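Polyhedrin (Antheraea mylitta cypovirus 4, PDB 5A9C) probably packs into the microcrystals called polyhedra, the occlusion bodies in which the insect cypovirus is embedded. Local coordinates at residues G104-D109 with T145-A150. Residues are numbered along the deposited sequence; the frame is centred on the assembly and turned at random.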
ATOM      1  N   GLY A 104      11.015  -4.379 -11.834  1.00 19.76           N
ATOM      2  CA  GLY A 104      10.825  -5.149 -10.619  1.00 16.35           C
ATOM      3  C   GLY A 104      10.857  -6.644 -10.878  1.00 19.87           C
ATOM      4  O   GLY A 104      10.382  -7.441 -10.066  1.00 20.70           O
ATOM      5  N   LEU A 105      11.429  -7.028 -12.015  1.00 18.79           N
ATOM      6  CA  LEU A 105      11.462  -8.429 -12.423  1.00 18.67           C
ATOM      7  C   LEU A 105      12.821  -9.068 -12.152  1.00 17.66           C
ATOM      8  O   LEU A 105      13.855  -8.428 -12.326  1.00 17.48           O
ATOM      9  CB  LEU A 105      11.120  -8.550 -13.910  1.00 15.28           C
ATOM     10  CG  LEU A 105       9.681  -8.232 -14.319  1.00 19.61           C
ATOM     11  CD1 LEU A 105       9.559  -8.152 -15.834  1.00 16.03           C
ATOM     12  CD2 LEU A 105       8.727  -9.274 -13.751  1.00 16.10           C
ATOM     13  N   ASN A 106      12.814 -10.331 -11.731  1.00 16.23           N
ATOM     14  CA  ASN A 106      14.055 -11.078 -11.539  1.00 19.61           C
ATOM     15  C   ASN A 106      14.371 -11.984 -12.730  1.00 21.47           C
ATOM     16  O   ASN A 106      15.313 -12.777 -12.697  1.00 24.34           O
ATOM     17  CB  ASN A 106      14.055 -11.856 -10.215  1.00 14.33           C
ATOM     18  CG  ASN A 106      12.800 -12.683 -10.016  1.00 16.80           C
ATOM     19  OD1 ASN A 106      12.301 -13.317 -10.944  1.00 18.04           O
ATOM     20  ND2 ASN A 106      12.282 -12.679  -8.793  1.00 17.35           N
ATOM     21  N   ASN A 107      13.559 -11.857 -13.774  1.00 19.41           N
ATOM     22  CA  ASN A 107      13.870 -12.403 -15.088  1.00 24.03           C
ATOM     23  C   ASN A 107      13.383 -11.396 -16.120  1.00 24.17           C
ATOM     24  O   ASN A 107      12.260 -10.902 -16.023  1.00 21.54           O
ATOM     25  CB  ASN A 107      13.189 -13.756 -15.310  1.00 18.70           C
ATOM     26  CG  ASN A 107      13.774 -14.518 -16.488  1.00 24.34           C
ATOM     27  OD1 ASN A 107      13.647 -14.101 -17.641  1.00 21.63           O
ATOM     28  ND2 ASN A 107      14.418 -15.645 -16.202  1.00 28.55           N
ATOM     29  N   THR A 108      14.227 -11.081 -17.096  1.00 24.45           N
ATOM     30  CA  THR A 108      13.882 -10.079 -18.100  1.00 18.70           C
ATOM     31  C   THR A 108      12.531 -10.392 -18.738  1.00 20.44           C
ATOM     32  O   THR A 108      11.737  -9.491 -19.020  1.00 23.44           O
ATOM     33  CB  THR A 108      14.966  -9.977 -19.192  1.00 28.96           C
ATOM     34  OG1 THR A 108      16.217  -9.617 -18.590  1.00 26.67           O
ATOM     35  CG2 THR A 108      14.585  -8.926 -20.232  1.00 23.83           C
ATOM     36  N   ASP A 109      12.278 -11.677 -18.958  1.00 21.86           N
ATOM     37  CA  ASP A 109      11.005 -12.132 -19.498  1.00 22.05           C
ATOM     38  C   ASP A 109      10.067 -12.450 -18.337  1.00 22.72           C
ATOM     39  O   ASP A 109      10.291 -13.408 -17.598  1.00 15.58           O
ATOM     40  CB  ASP A 109      11.228 -13.370 -20.367  1.00 16.58           C
ATOM     41  CG  ASP A 109      10.032 -13.705 -21.231  1.00 22.29           C
ATOM     42  OD1 ASP A 109       8.886 -13.480 -20.786  1.00 20.17           O
ATOM     43  OD2 ASP A 109      10.245 -14.197 -22.359  1.00 21.92           O
ATOM     44  N   THR A 145      16.240  -2.088  -9.359  1.00 18.37           N
ATOM     45  CA  THR A 145      15.290  -1.772  -8.300  1.00 16.28           C
ATOM     46  C   THR A 145      15.569  -2.666  -7.101  1.00 23.79           C
ATOM     47  O   THR A 145      16.320  -3.632  -7.211  1.00 19.46           O
ATOM     48  CB  THR A 145      13.824  -1.929  -8.757  1.00 19.08           C
ATOM     49  OG1 THR A 145      13.665  -3.170  -9.453  1.00 21.72           O
ATOM     50  CG2 THR A 145      13.422  -0.777  -9.672  1.00 19.29           C
ATOM     51  N   VAL A 146      14.975  -2.339  -5.959  1.00 17.99           N
ATOM     52  CA  VAL A 146      15.240  -3.082  -4.734  1.00 17.34           C
ATOM     53  C   VAL A 146      13.968  -3.643  -4.103  1.00 15.10           C
ATOM     54  O   VAL A 146      12.965  -2.945  -3.966  1.00 19.47           O
ATOM     55  CB  VAL A 146      15.973  -2.208  -3.696  1.00 18.74           C
ATOM     56  CG1 VAL A 146      16.149  -2.970  -2.394  1.00 18.54           C
ATOM     57  CG2 VAL A 146      17.320  -1.741  -4.246  1.00 19.69           C
ATOM     58  N   LYS A 147      14.021  -4.915  -3.721  1.00 13.54           N
ATOM     59  CA  LYS A 147      12.917  -5.577  -3.040  1.00 12.20           C
ATOM     60  C   LYS A 147      13.398  -6.110  -1.703  1.00 18.75           C
ATOM     61  O   LYS A 147      14.461  -6.726  -1.625  1.00 17.20           O
ATOM     62  CB  LYS A 147      12.381  -6.732  -3.886  1.00 15.34           C
ATOM     63  CG  LYS A 147      11.637  -6.303  -5.133  1.00 19.92           C
ATOM     64  CD  LYS A 147      11.437  -7.475  -6.085  1.00 15.84           C
ATOM     65  CE  LYS A 147      10.747  -8.651  -5.408  1.00 19.38           C
ATOM     66  NZ  LYS A 147      10.715  -9.842  -6.309  1.00 21.37           N
ATOM     67  N   VAL A 148      12.628  -5.861  -0.649  1.00 18.16           N
ATOM     68  CA  VAL A 148      12.973  -6.373   0.674  1.00 15.31           C
ATOM     69  C   VAL A 148      11.773  -7.054   1.321  1.00 18.64           C
ATOM     70  O   VAL A 148      10.644  -6.569   1.223  1.00 18.29           O
ATOM     71  CB  VAL A 148      13.478  -5.258   1.609  1.00 16.03           C
ATOM     72  CG1 VAL A 148      13.877  -5.836   2.964  1.00 16.61           C
ATOM     73  CG2 VAL A 148      14.651  -4.521   0.975  1.00 17.08           C
ATOM     74  N   LEU A 149      12.026  -8.184   1.970  1.00 15.67           N
ATOM     75  CA  LEU A 149      11.011  -8.866   2.763  1.00 14.77           C
ATOM     76  C   LEU A 149      11.526  -9.143   4.169  1.00 17.50           C
ATOM     77  O   LEU A 149      12.601  -9.713   4.347  1.00 16.50           O
ATOM     78  CB  LEU A 149      10.601 -10.185   2.110  1.00 15.46           C
ATOM     79  CG  LEU A 149       9.706 -11.075   2.979  1.00 21.15           C
ATOM     80  CD1 LEU A 149       8.366 -10.407   3.237  1.00 25.79           C
ATOM     81  CD2 LEU A 149       9.505 -12.438   2.341  1.00 32.51           C
ATOM     82  N   ALA A 150      10.753  -8.738   5.168  1.00 17.40           N
ATOM     83  CA  ALA A 150      11.078  -9.046   6.555  1.00 16.38           C
ATOM     84  C   ALA A 150       9.804  -9.410   7.306  1.00 20.73           C
ATOM     85  O   ALA A 150       8.798  -8.710   7.210  1.00 19.06           O
ATOM     86  CB  ALA A 150      11.778  -7.873   7.215  1.00 16.83           C
TER
HETATM   87  O   HOH W   1       9.125  -9.163  -8.441  1.00 21.13           O
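G104 presents its bare CA to the hydroxyl of T145, with CA lying 3.7 Å from T145 OG1. Its backbone is in a left-handed conformation (phi 85°, psi 19°) in which a CB would press on the carbonyl O of the residue before, a place suited to glycine. T145 OG1 sits between its own backbone N and carbonyl carbon, and it is hydrogen-bonded to T100 OG1 and to the carbonyl O of N101, where strand 96-100 ends and the loop begins. The carbonyl of G104 leads on to K147: its O is 4.1 Å from K147 CD, and a water donates to G104 O at 2.7 Å while accepting from K147 NZ, also at 2.7 Å. A bend at chi3 (55°) in the lysine chain helps bring NZ to that water. Past L105, whose CB points away from the strand and whose side chain packs on V57 of a second subunit, N106 crosses K147 at about a right angle, its ND2 4.1 Å from K147 NZ. Those two nitrogens do not bond each other; both reach E98 OE2, and the carbonyls of R114 and A115 take ND2 and NZ respectively. Farther on, N107 OD1 accepts from D109 N at 3.1 Å, an Asx turn within the loop, beyond the contact. No direct hydrogen bond joins loop 104-109 to the central strand of the three-stranded sheet. The ammonium, paired with E98 and lying against W116 in a cation-pi contact, probably stays charged, and the link between loop and strand is indirect, through one water and the carboxylate of E98 on the adjacent strand 96-100.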